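Zinc-binding protein TroA (Treponema pallidum, PDB 1K0F) binds zinc with high affinity and specificity in the periplasm and hands it to the membrane permease of the TroABC transporter for import. Local coordinates at residues Q90-E95 against F174-G179; A213-S218 against I268-A273; A15-A20 against V24-L29. All blocks are in the same frame, centred on the assembly; numbering follows the deposited sequence.

Overall arrangement
Interactions 1 and 2 are neighbours, with centres 19 Å apart. They touch through Phe174 of interaction 1, whose CZ lies 3.3 Å from Ile268 CD1 of interaction 2. Interaction 3 lies across the centre of the chain, about 28 Å from each of the others between centres, and touches neither. The zinc site of His37, His102, His168 and Asp248 is empty in this zinc-free, closed form. The side chain of Leu92 in interaction 1 is about 8 Å from that of His102. The side chain of Phe215 in interaction 2 is about 10 Å from that of His168. Interaction 3 is remote from the site and joins a helix to strand 25-28, at one edge of its parallel sheet.

Interaction 1: residues Q90-E95 against F174-G179; sequences QRLSLE and FSRAYG
Gln90 meets Arg176 through its backbone carbonyl. Arg176 NH2 donates to Gln90 O at a modelled 2.5 Å, so short that the exact length is doubtful, and the bond is bent to 139° at the hydrogen. The donor lies in the carbonyl plane, on a lone pair. Gln90 O sits at the guanidinium edge, tilted somewhat out of its plane. The Gln90 side chain leads away, its NE2 hydrogen-bonded to Tyr112 OH.

Leu92 points toward the helix, and its CG lies over one face of the Arg176 guanidinium, 3.7 Å above the plane. The two side chains run past each other in opposite directions. Arg176 reaches this place with CG anti to its backbone N (chi1 172°), and the bend at chi3 (98°) turns the guanidinium toward the 90-95 chain. A carbonyl thus meets the group at its edge, and Leu92 lies over one face, though their closest approach in the model is doubtful.

This surface contact bridges the N-terminal and C-terminal lobes, which helix 129-156 links, as in other cluster 9 binding proteins. Beyond Leu92 the chain enters strand 93-94, antiparallel to 98-99, while helix 172-178 packs on helix 129-156 through Phe174 and Tyr178.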
ATOM      1  N   GLN A  90     -10.891  12.402   5.907  1.00 31.31           N
ATOM      2  CA  GLN A  90     -10.942  11.025   5.417  1.00 30.46           C
ATOM      3  C   GLN A  90      -9.829  10.095   5.860  1.00 29.27           C
ATOM      4  O   GLN A  90      -9.910   8.893   5.637  1.00 27.52           O
ATOM      5  CB  GLN A  90     -11.005  11.022   3.890  1.00 30.69           C
ATOM      6  CG  GLN A  90     -12.416  11.034   3.356  1.00 32.62           C
ATOM      7  CD  GLN A  90     -12.506  11.622   1.967  1.00 33.92           C
ATOM      8  OE1 GLN A  90     -12.991  10.969   1.043  1.00 36.11           O
ATOM      9  NE2 GLN A  90     -12.044  12.861   1.808  1.00 33.64           N
ATOM     10  N   ARG A  91      -8.790  10.628   6.483  1.00 29.28           N
ATOM     11  CA  ARG A  91      -7.697   9.777   6.929  1.00 31.62           C
ATOM     12  C   ARG A  91      -7.977   9.157   8.289  1.00 33.89           C
ATOM     13  O   ARG A  91      -8.158   9.871   9.272  1.00 35.31           O
ATOM     14  CB  ARG A  91      -6.402  10.573   7.006  1.00 32.19           C
ATOM     15  CG  ARG A  91      -6.420  11.879   6.253  1.00 32.02           C
ATOM     16  CD  ARG A  91      -5.169  12.646   6.581  1.00 34.03           C
ATOM     17  NE  ARG A  91      -4.912  13.709   5.626  1.00 33.09           N
ATOM     18  CZ  ARG A  91      -3.832  14.475   5.661  1.00 32.33           C
ATOM     19  NH1 ARG A  91      -2.915  14.291   6.606  1.00 31.92           N
ATOM     20  NH2 ARG A  91      -3.676  15.428   4.758  1.00 32.37           N
ATOM     21  N   LEU A  92      -8.017   7.829   8.352  1.00 36.89           N
ATOM     22  CA  LEU A  92      -8.265   7.160   9.622  1.00 40.03           C
ATOM     23  C   LEU A  92      -7.128   7.530  10.560  1.00 43.85           C
ATOM     24  O   LEU A  92      -6.006   7.790  10.122  1.00 43.38           O
ATOM     25  CB  LEU A  92      -8.295   5.632   9.460  1.00 37.92           C
ATOM     26  CG  LEU A  92      -9.248   4.973   8.460  1.00 36.52           C
ATOM     27  CD1 LEU A  92      -9.141   3.461   8.576  1.00 34.57           C
ATOM     28  CD2 LEU A  92     -10.656   5.424   8.725  1.00 33.82           C
ATOM     29  N   SER A  93      -7.422   7.583  11.850  1.00 49.15           N
ATOM     30  CA  SER A  93      -6.397   7.895  12.824  1.00 54.55           C
ATOM     31  C   SER A  93      -6.171   6.667  13.682  1.00 58.97           C
ATOM     32  O   SER A  93      -6.922   5.689  13.599  1.00 60.82           O
ATOM     33  CB  SER A  93      -6.816   9.060  13.716  1.00 54.34           C
ATOM     34  OG  SER A  93      -5.822   9.314  14.693  1.00 53.83           O
ATOM     35  N   LEU A  94      -5.132   6.724  14.505  1.00 62.83           N
ATOM     36  CA  LEU A  94      -4.790   5.629  15.403  1.00 64.75           C
ATOM     37  C   LEU A  94      -4.553   6.254  16.773  1.00 66.16           C
ATOM     38  O   LEU A  94      -3.594   7.007  16.969  1.00 65.78           O
ATOM     39  CB  LEU A  94      -3.529   4.913  14.913  1.00 63.96           C
ATOM     40  CG  LEU A  94      -3.711   3.973  13.712  1.00 62.77           C
ATOM     41  CD1 LEU A  94      -3.416   4.703  12.414  1.00 60.91           C
ATOM     42  CD2 LEU A  94      -2.785   2.787  13.889  1.00 63.95           C
ATOM     43  N   GLU A  95      -5.445   5.966  17.714  1.00 68.05           N
ATOM     44  CA  GLU A  95      -5.315   6.527  19.048  1.00 69.93           C
ATOM     45  C   GLU A  95      -5.256   8.037  18.869  1.00 70.33           C
ATOM     46  O   GLU A  95      -4.680   8.748  19.695  1.00 71.67           O
ATOM     47  CB  GLU A  95      -4.022   6.030  19.706  1.00 71.83           C
ATOM     48  CG  GLU A  95      -4.217   5.313  21.033  1.00 73.70           C
ATOM     49  CD  GLU A  95      -5.216   4.171  20.942  1.00 75.00           C
ATOM     50  OE1 GLU A  95      -4.785   2.995  21.010  1.00 74.96           O
ATOM     51  OE2 GLU A  95      -6.428   4.454  20.805  1.00 75.06           O
ATOM     52  N   PHE A 174      -8.977  -0.420   3.850  1.00 32.58           N
ATOM     53  CA  PHE A 174      -9.487  -1.541   3.075  1.00 33.07           C
ATOM     54  C   PHE A 174     -10.727  -2.063   3.805  1.00 33.44           C
ATOM     55  O   PHE A 174     -11.745  -2.383   3.186  1.00 32.89           O
ATOM     56  CB  PHE A 174      -8.420  -2.641   2.965  1.00 32.07           C
ATOM     57  CG  PHE A 174      -8.904  -3.898   2.296  1.00 30.63           C
ATOM     58  CD1 PHE A 174      -8.924  -4.002   0.908  1.00 28.48           C
ATOM     59  CD2 PHE A 174      -9.352  -4.978   3.061  1.00 30.04           C
ATOM     60  CE1 PHE A 174      -9.385  -5.158   0.293  1.00 28.50           C
ATOM     61  CE2 PHE A 174      -9.815  -6.137   2.458  1.00 28.52           C
ATOM     62  CZ  PHE A 174      -9.833  -6.231   1.074  1.00 28.52           C
ATOM     63  N   SER A 175     -10.634  -2.128   5.130  1.00 33.42           N
ATOM     64  CA  SER A 175     -11.738  -2.598   5.944  1.00 35.12           C
ATOM     65  C   SER A 175     -12.876  -1.589   5.885  1.00 36.64           C
ATOM     66  O   SER A 175     -14.021  -1.951   5.609  1.00 37.79           O
ATOM     67  CB  SER A 175     -11.278  -2.792   7.394  1.00 36.37           C
ATOM     68  OG  SER A 175     -11.427  -1.607   8.166  1.00 38.74           O
ATOM     69  N   ARG A 176     -12.553  -0.320   6.124  1.00 35.96           N
ATOM     70  CA  ARG A 176     -13.551   0.741   6.114  1.00 35.62           C
ATOM     71  C   ARG A 176     -14.235   0.892   4.758  1.00 36.58           C
ATOM     72  O   ARG A 176     -15.423   1.201   4.684  1.00 35.42           O
ATOM     73  CB  ARG A 176     -12.900   2.069   6.512  1.00 34.95           C
ATOM     74  CG  ARG A 176     -13.798   3.282   6.345  1.00 35.13           C
ATOM     75  CD  ARG A 176     -13.123   4.537   6.859  1.00 37.01           C
ATOM     76  NE  ARG A 176     -12.513   5.299   5.776  1.00 40.18           N
ATOM     77  CZ  ARG A 176     -12.050   6.541   5.892  1.00 40.68           C
ATOM     78  NH1 ARG A 176     -12.123   7.178   7.052  1.00 41.16           N
ATOM     79  NH2 ARG A 176     -11.518   7.152   4.839  1.00 40.64           N
ATOM     80  N   ALA A 177     -13.484   0.640   3.689  1.00 39.17           N
ATOM     81  CA  ALA A 177     -13.993   0.792   2.326  1.00 40.21           C
ATOM     82  C   ALA A 177     -14.877  -0.331   1.822  1.00 41.81           C
ATOM     83  O   ALA A 177     -15.983  -0.087   1.346  1.00 43.09           O
ATOM     84  CB  ALA A 177     -12.833   0.984   1.361  1.00 38.79           C
ATOM     85  N   TYR A 178     -14.391  -1.560   1.940  1.00 43.44           N
ATOM     86  CA  TYR A 178     -15.124  -2.714   1.445  1.00 43.77           C
ATOM     87  C   TYR A 178     -15.665  -3.672   2.508  1.00 44.30           C
ATOM     88  O   TYR A 178     -16.091  -4.785   2.185  1.00 45.38           O
ATOM     89  CB  TYR A 178     -14.230  -3.444   0.442  1.00 44.32           C
ATOM     90  CG  TYR A 178     -13.450  -2.467  -0.412  1.00 44.59           C
ATOM     91  CD1 TYR A 178     -14.021  -1.899  -1.552  1.00 45.03           C
ATOM     92  CD2 TYR A 178     -12.169  -2.053  -0.043  1.00 45.19           C
ATOM     93  CE1 TYR A 178     -13.342  -0.937  -2.300  1.00 44.07           C
ATOM     94  CE2 TYR A 178     -11.481  -1.091  -0.788  1.00 44.34           C
ATOM     95  CZ  TYR A 178     -12.077  -0.537  -1.912  1.00 43.95           C
ATOM     96  OH  TYR A 178     -11.420   0.425  -2.637  1.00 44.63           O
ATOM     97  N   GLY A 179     -15.651  -3.233   3.766  1.00 44.60           N
ATOM     98  CA  GLY A 179     -16.171  -4.044   4.862  1.00 44.74           C
ATOM     99  C   GLY A 179     -15.468  -5.356   5.161  1.00 44.39           C
ATOM    100  O   GLY A 179     -15.853  -6.416   4.667  1.00 43.39           O
TER

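Interaction 2: residues A213-S218 against I268-A273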
ATOM      1  N   ALA A 213      -8.552 -18.813   6.590  1.00 20.68           N
ATOM      2  CA  ALA A 213      -7.207 -18.408   6.243  1.00 20.81           C
ATOM      3  C   ALA A 213      -6.760 -17.048   6.761  1.00 19.96           C
ATOM      4  O   ALA A 213      -7.557 -16.142   6.955  1.00 19.72           O
ATOM      5  CB  ALA A 213      -7.039 -18.453   4.715  1.00 20.73           C
ATOM      6  N   ILE A 214      -5.456 -16.938   6.984  1.00 20.00           N
ATOM      7  CA  ILE A 214      -4.806 -15.714   7.423  1.00 18.75           C
ATOM      8  C   ILE A 214      -3.838 -15.458   6.266  1.00 17.71           C
ATOM      9  O   ILE A 214      -3.588 -16.367   5.480  1.00 17.45           O
ATOM     10  CB  ILE A 214      -4.030 -15.923   8.760  1.00 19.02           C
ATOM     11  CG1 ILE A 214      -3.169 -17.186   8.698  1.00 17.45           C
ATOM     12  CG2 ILE A 214      -5.016 -16.032   9.920  1.00 16.84           C
ATOM     13  CD1 ILE A 214      -2.098 -17.240   9.761  1.00 19.96           C
ATOM     14  N   PHE A 215      -3.293 -14.251   6.148  1.00 17.58           N
ATOM     15  CA  PHE A 215      -2.397 -13.968   5.031  1.00 16.65           C
ATOM     16  C   PHE A 215      -1.005 -13.449   5.337  1.00 15.31           C
ATOM     17  O   PHE A 215      -0.773 -12.757   6.322  1.00 12.69           O
ATOM     18  CB  PHE A 215      -3.072 -12.995   4.070  1.00 20.21           C
ATOM     19  CG  PHE A 215      -4.372 -13.497   3.533  1.00 24.36           C
ATOM     20  CD1 PHE A 215      -5.469 -13.656   4.373  1.00 26.00           C
ATOM     21  CD2 PHE A 215      -4.490 -13.865   2.201  1.00 27.85           C
ATOM     22  CE1 PHE A 215      -6.665 -14.181   3.895  1.00 29.54           C
ATOM     23  CE2 PHE A 215      -5.688 -14.396   1.708  1.00 30.68           C
ATOM     24  CZ  PHE A 215      -6.778 -14.555   2.558  1.00 30.00           C
ATOM     25  N   ILE A 216      -0.071 -13.794   4.467  1.00 15.86           N
ATOM     26  CA  ILE A 216       1.300 -13.332   4.598  1.00 17.36           C
ATOM     27  C   ILE A 216       1.338 -12.009   3.853  1.00 18.18           C
ATOM     28  O   ILE A 216       0.326 -11.545   3.331  1.00 20.28           O
ATOM     29  CB  ILE A 216       2.324 -14.308   3.934  1.00 18.12           C
ATOM     30  CG1 ILE A 216       1.616 -15.215   2.935  1.00 16.09           C
ATOM     31  CG2 ILE A 216       3.015 -15.167   4.999  1.00 18.57           C
ATOM     32  CD1 ILE A 216       2.550 -16.016   2.095  1.00 18.01           C
ATOM     33  N   GLU A 217       2.507 -11.397   3.797  1.00 18.62           N
ATOM     34  CA  GLU A 217       2.637 -10.145   3.097  1.00 18.57           C
ATOM     35  C   GLU A 217       4.007 -10.058   2.497  1.00 19.91           C
ATOM     36  O   GLU A 217       4.968 -10.573   3.049  1.00 20.36           O
ATOM     37  CB  GLU A 217       2.410  -8.990   4.043  1.00 20.68           C
ATOM     38  CG  GLU A 217       0.956  -8.756   4.345  1.00 24.42           C
ATOM     39  CD  GLU A 217       0.761  -7.565   5.233  1.00 25.75           C
ATOM     40  OE1 GLU A 217      -0.313  -7.441   5.853  1.00 26.60           O
ATOM     41  OE2 GLU A 217       1.697  -6.747   5.314  1.00 28.10           O
ATOM     42  N   SER A 218       4.081  -9.397   1.352  1.00 22.07           N
ATOM     43  CA  SER A 218       5.326  -9.244   0.632  1.00 23.77           C
ATOM     44  C   SER A 218       6.379  -8.395   1.339  1.00 24.99           C
ATOM     45  O   SER A 218       7.572  -8.584   1.105  1.00 26.19           O
ATOM     46  CB  SER A 218       5.037  -8.639  -0.740  1.00 22.67           C
ATOM     47  OG  SER A 218       3.782  -7.994  -0.725  1.00 24.15           O
ATOM     48  N   ILE A 268      -7.590  -8.704  -3.167  1.00 18.99           N
ATOM     49  CA  ILE A 268      -8.978  -9.143  -3.015  1.00 17.28           C
ATOM     50  C   ILE A 268      -9.201 -10.539  -3.581  1.00 18.51           C
ATOM     51  O   ILE A 268      -9.960 -11.332  -3.021  1.00 18.78           O
ATOM     52  CB  ILE A 268      -9.965  -8.159  -3.705  1.00 17.55           C
ATOM     53  CG1 ILE A 268     -11.282  -8.152  -2.947  1.00 15.27           C
ATOM     54  CG2 ILE A 268     -10.222  -8.559  -5.156  1.00 16.24           C
ATOM     55  CD1 ILE A 268     -11.175  -7.495  -1.612  1.00 16.67           C
ATOM     56  N   ASP A 269      -8.544 -10.855  -4.689  1.00 18.21           N
ATOM     57  CA  ASP A 269      -8.717 -12.175  -5.260  1.00 18.08           C
ATOM     58  C   ASP A 269      -8.279 -13.140  -4.179  1.00 18.12           C
ATOM     59  O   ASP A 269      -9.093 -13.821  -3.573  1.00 19.73           O
ATOM     60  CB  ASP A 269      -7.842 -12.335  -6.509  1.00 20.52           C
ATOM     61  CG  ASP A 269      -8.441 -11.655  -7.724  1.00 20.42           C
ATOM     62  OD1 ASP A 269      -9.298 -10.774  -7.544  1.00 22.13           O
ATOM     63  OD2 ASP A 269      -8.047 -12.000  -8.859  1.00 21.56           O
ATOM     64  N   THR A 270      -6.977 -13.165  -3.920  1.00 20.59           N
ATOM     65  CA  THR A 270      -6.395 -14.048  -2.916  1.00 20.49           C
ATOM     66  C   THR A 270      -7.199 -14.153  -1.627  1.00 21.21           C
ATOM     67  O   THR A 270      -7.441 -15.252  -1.122  1.00 19.28           O
ATOM     68  CB  THR A 270      -4.976 -13.583  -2.565  1.00 19.53           C
ATOM     69  OG1 THR A 270      -4.120 -13.807  -3.692  1.00 20.57           O
ATOM     70  CG2 THR A 270      -4.441 -14.342  -1.354  1.00 19.89           C
ATOM     71  N   ILE A 271      -7.626 -13.006  -1.106  1.00 21.64           N
ATOM     72  CA  ILE A 271      -8.363 -12.971   0.150  1.00 23.79           C
ATOM     73  C   ILE A 271      -9.718 -13.659   0.112  1.00 25.93           C
ATOM     74  O   ILE A 271      -9.908 -14.689   0.765  1.00 26.41           O
ATOM     75  CB  ILE A 271      -8.539 -11.523   0.645  1.00 23.32           C
ATOM     76  CG1 ILE A 271      -7.180 -10.952   1.056  1.00 20.52           C
ATOM     77  CG2 ILE A 271      -9.495 -11.478   1.841  1.00 25.68           C
ATOM     78  CD1 ILE A 271      -7.222  -9.493   1.382  1.00 16.92           C
ATOM     79  N   VAL A 272     -10.662 -13.089  -0.631  1.00 28.59           N
ATOM     80  CA  VAL A 272     -11.986 -13.694  -0.732  1.00 31.17           C
ATOM     81  C   VAL A 272     -11.825 -15.167  -1.127  1.00 31.96           C
ATOM     82  O   VAL A 272     -12.445 -16.051  -0.531  1.00 31.21           O
ATOM     83  CB  VAL A 272     -12.888 -12.955  -1.771  1.00 31.33           C
ATOM     84  CG1 VAL A 272     -13.124 -11.528  -1.327  1.00 30.51           C
ATOM     85  CG2 VAL A 272     -12.257 -12.982  -3.145  1.00 32.51           C
ATOM     86  N   ALA A 273     -10.981 -15.431  -2.119  1.00 32.85           N
ATOM     87  CA  ALA A 273     -10.750 -16.800  -2.537  1.00 35.30           C
ATOM     88  C   ALA A 273     -10.442 -17.596  -1.276  1.00 37.22           C
ATOM     89  O   ALA A 273     -11.185 -18.504  -0.895  1.00 38.31           O
ATOM     90  CB  ALA A 273      -9.574 -16.868  -3.494  1.00 33.73           C
TER
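Phe215 and Ile271 share the same first torsion, with CG (chi1 -58°) and CG1 (chi1 -68°) each anti to the carbonyl carbon. In Phe215 this sends the ring from the strand to the helix. In Ile271 it lays CG1 over one face of that ring. The result is a CH-pi contact: Ile271 CG1 is 4.0 Å from the centroid of the Phe215 ring and 18° off the ring normal.

The ring also reaches the helix backbone, since Phe215 CZ is 3.3 Å from Ile271 CA. Thr270 fills in at the ring edge. Its CG2 is anti to the backbone N and comes within 3.3 Å of Phe215 CE2. The other branch, OG1, is hydrogen-bonded to His266 O one turn back, which is consistent with the methyl, not the hydroxyl, facing the ring.

The contact is buried and apolar, with no hydrogen bond across it. Two places along the strand, Glu217 OE2 is hydrogen-bonded to the zinc ligand His168 at ND1 and may help to position it. In the C-terminal lobe, strand 213-217 lies between strands 163-166 and 240-245, whose Leu164 and Leu245 touch both Phe215 and Ile271, while helix 129-156 lies against Ile268 and Val272.

Interaction 3: residues A15-A20 against V24-L29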
ATOM      1  N   ALA A  15       1.388   5.060 -10.660  1.00 24.97           N
ATOM      2  CA  ALA A  15       0.610   6.204 -11.096  1.00 24.63           C
ATOM      3  C   ALA A  15       1.439   7.052 -12.052  1.00 25.79           C
ATOM      4  O   ALA A  15       0.923   7.595 -13.025  1.00 28.19           O
ATOM      5  CB  ALA A  15       0.190   7.013  -9.905  1.00 22.15           C
ATOM      6  N   VAL A  16       2.733   7.157 -11.778  1.00 25.75           N
ATOM      7  CA  VAL A  16       3.624   7.933 -12.624  1.00 24.29           C
ATOM      8  C   VAL A  16       3.687   7.285 -14.011  1.00 22.37           C
ATOM      9  O   VAL A  16       3.387   7.922 -15.012  1.00 22.34           O
ATOM     10  CB  VAL A  16       5.045   7.995 -12.010  1.00 25.70           C
ATOM     11  CG1 VAL A  16       6.053   8.468 -13.042  1.00 26.29           C
ATOM     12  CG2 VAL A  16       5.052   8.926 -10.814  1.00 26.94           C
ATOM     13  N   LYS A  17       4.075   6.012 -14.045  1.00 19.68           N
ATOM     14  CA  LYS A  17       4.185   5.249 -15.283  1.00 18.11           C
ATOM     15  C   LYS A  17       2.996   5.451 -16.218  1.00 17.45           C
ATOM     16  O   LYS A  17       3.151   5.771 -17.399  1.00 13.93           O
ATOM     17  CB  LYS A  17       4.313   3.760 -14.957  1.00 16.82           C
ATOM     18  CG  LYS A  17       5.619   3.395 -14.283  1.00 17.71           C
ATOM     19  CD  LYS A  17       6.021   1.975 -14.579  1.00 17.48           C
ATOM     20  CE  LYS A  17       5.871   1.105 -13.346  1.00 17.96           C
ATOM     21  NZ  LYS A  17       7.178   0.545 -12.915  1.00 20.58           N
ATOM     22  N   ASN A  18       1.804   5.260 -15.670  1.00 18.93           N
ATOM     23  CA  ASN A  18       0.578   5.387 -16.436  1.00 20.64           C
ATOM     24  C   ASN A  18       0.362   6.795 -16.959  1.00 21.86           C
ATOM     25  O   ASN A  18      -0.078   6.967 -18.094  1.00 21.81           O
ATOM     26  CB  ASN A  18      -0.604   4.964 -15.577  1.00 20.22           C
ATOM     27  CG  ASN A  18      -0.620   3.479 -15.304  1.00 20.31           C
ATOM     28  OD1 ASN A  18      -0.913   2.682 -16.189  1.00 24.23           O
ATOM     29  ND2 ASN A  18      -0.293   3.095 -14.081  1.00 20.74           N
ATOM     30  N   ILE A  19       0.672   7.788 -16.127  1.00 23.86           N
ATOM     31  CA  ILE A  19       0.510   9.205 -16.472  1.00 26.82           C
ATOM     32  C   ILE A  19       1.651   9.783 -17.308  1.00 28.67           C
ATOM     33  O   ILE A  19       1.436  10.218 -18.433  1.00 31.27           O
ATOM     34  CB  ILE A  19       0.360  10.097 -15.210  1.00 24.75           C
ATOM     35  CG1 ILE A  19      -0.834   9.624 -14.377  1.00 24.45           C
ATOM     36  CG2 ILE A  19       0.166  11.545 -15.626  1.00 22.65           C
ATOM     37  CD1 ILE A  19      -0.763  10.004 -12.935  1.00 24.73           C
ATOM     38  N   ALA A  20       2.856   9.807 -16.747  1.00 29.96           N
ATOM     39  CA  ALA A  20       4.016  10.343 -17.465  1.00 30.46           C
ATOM     40  C   ALA A  20       4.483   9.426 -18.588  1.00 30.08           C
ATOM     41  O   ALA A  20       4.967   9.900 -19.621  1.00 32.34           O
ATOM     42  CB  ALA A  20       5.169  10.591 -16.495  1.00 30.60           C
ATOM     43  N   VAL A  24       9.134  10.757 -18.901  1.00 22.98           N
ATOM     44  CA  VAL A  24      10.022  11.017 -17.785  1.00 24.55           C
ATOM     45  C   VAL A  24      10.887   9.808 -17.545  1.00 23.13           C
ATOM     46  O   VAL A  24      10.624   8.723 -18.054  1.00 21.95           O
ATOM     47  CB  VAL A  24       9.250  11.357 -16.452  1.00 25.82           C
ATOM     48  CG1 VAL A  24       8.198  12.405 -16.708  1.00 28.56           C
ATOM     49  CG2 VAL A  24       8.610  10.106 -15.858  1.00 27.08           C
ATOM     50  N   HIS A  25      11.950  10.021 -16.793  1.00 21.93           N
ATOM     51  CA  HIS A  25      12.822   8.937 -16.427  1.00 22.63           C
ATOM     52  C   HIS A  25      12.307   8.687 -15.025  1.00 23.17           C
ATOM     53  O   HIS A  25      12.265   9.611 -14.211  1.00 26.01           O
ATOM     54  CB  HIS A  25      14.266   9.408 -16.419  1.00 21.79           C
ATOM     55  CG  HIS A  25      14.889   9.416 -17.774  1.00 22.43           C
ATOM     56  ND1 HIS A  25      15.222  10.581 -18.434  1.00 23.01           N
ATOM     57  CD2 HIS A  25      15.230   8.402 -18.607  1.00 23.29           C
ATOM     58  CE1 HIS A  25      15.747  10.280 -19.614  1.00 25.43           C
ATOM     59  NE2 HIS A  25      15.761   8.966 -19.742  1.00 24.32           N
ATOM     60  N   LEU A  26      11.884   7.460 -14.748  1.00 21.07           N
ATOM     61  CA  LEU A  26      11.336   7.147 -13.440  1.00 19.90           C
ATOM     62  C   LEU A  26      12.150   6.145 -12.649  1.00 19.86           C
ATOM     63  O   LEU A  26      12.625   5.154 -13.175  1.00 20.33           O
ATOM     64  CB  LEU A  26       9.906   6.636 -13.594  1.00 18.61           C
ATOM     65  CG  LEU A  26       9.346   5.723 -12.499  1.00 19.61           C
ATOM     66  CD1 LEU A  26       9.305   6.462 -11.166  1.00 18.43           C
ATOM     67  CD2 LEU A  26       7.949   5.260 -12.902  1.00 18.74           C
ATOM     68  N   LYS A  27      12.302   6.412 -11.365  1.00 21.25           N
ATOM     69  CA  LYS A  27      13.045   5.515 -10.511  1.00 22.63           C
ATOM     70  C   LYS A  27      12.209   5.148  -9.289  1.00 22.69           C
ATOM     71  O   LYS A  27      11.908   5.999  -8.447  1.00 22.15           O
ATOM     72  CB  LYS A  27      14.369   6.171 -10.091  1.00 23.28           C
ATOM     73  CG  LYS A  27      15.063   5.494  -8.907  1.00 26.73           C
ATOM     74  CD  LYS A  27      15.987   4.374  -9.372  1.00 31.53           C
ATOM     75  CE  LYS A  27      16.063   3.209  -8.363  1.00 32.72           C
ATOM     76  NZ  LYS A  27      17.428   3.081  -7.793  1.00 32.17           N
ATOM     77  N   GLY A  28      11.815   3.883  -9.213  1.00 23.08           N
ATOM     78  CA  GLY A  28      11.043   3.422  -8.075  1.00 24.79           C
ATOM     79  C   GLY A  28      12.029   3.052  -6.984  1.00 26.94           C
ATOM     80  O   GLY A  28      12.729   2.045  -7.088  1.00 27.56           O
ATOM     81  N   LEU A  29      12.098   3.871  -5.936  1.00 27.44           N
ATOM     82  CA  LEU A  29      13.030   3.623  -4.835  1.00 28.20           C
ATOM     83  C   LEU A  29      12.743   2.373  -4.004  1.00 28.61           C
ATOM     84  O   LEU A  29      13.670   1.687  -3.570  1.00 30.51           O
ATOM     85  CB  LEU A  29      13.078   4.831  -3.910  1.00 27.29           C
ATOM     86  CG  LEU A  29      13.948   5.970  -4.447  1.00 29.52           C
ATOM     87  CD1 LEU A  29      14.262   6.939  -3.315  1.00 30.93           C
ATOM     88  CD2 LEU A  29      15.221   5.400  -5.055  1.00 29.14           C
TER
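Val16 and Ala20 of helix 10-20 pack against Val24 and Leu26 in a beta-alpha-beta unit. Its strands, 4-7 and 25-28, lie side by side and parallel, and the helix is the connection between them. Strand 25-28 is an outermost strand of the four-stranded sheet. Its backbone bonds run to strand 4-7, as from Lys27 to Val5 and Thr7.

The tight part lies at the start of the second segment. Val16, Ala20 and Val24 are all buried here. Val16 and Ala20 are one turn apart, and both point toward the strand. Val16 has CG1 anti to its backbone N (chi1 165°), which brings this branch to the interface. There Val16 CG1 meets Val24 CG2 at 4.1 Å and Leu26 CD2 at 3.7 Å. The Val16 and Leu26 side chains approach tip to tip. Helix 107-124 backs this region, with Val117 on Val16 and Leu121 on Ala20. Phe132 of helix 129-156 also touches Ala20.

The outer side is nearer solvent and has fewer contacts, though one of them is close. Leu26 is partly exposed and Lys17 is exposed. Their side chains cross at about a right angle, and Lys17 CG comes to 3.3 Å from Leu26 CD2. Lys17 gives its aliphatic part to the contact. Beyond CD it bends twice, at chi3 and chi4. No hydrogen bond joins the two segments, so the contact rests on apolar groups.

Val24 places CG2 in the crowded position between its backbone N and carbonyl carbon, with CG1 beside the N (chi1 -49°). Both methyls therefore face the helix: Ala20 CB sits 3.5 Å from Val24 CG1 and 3.5 Å from Val24 CG2.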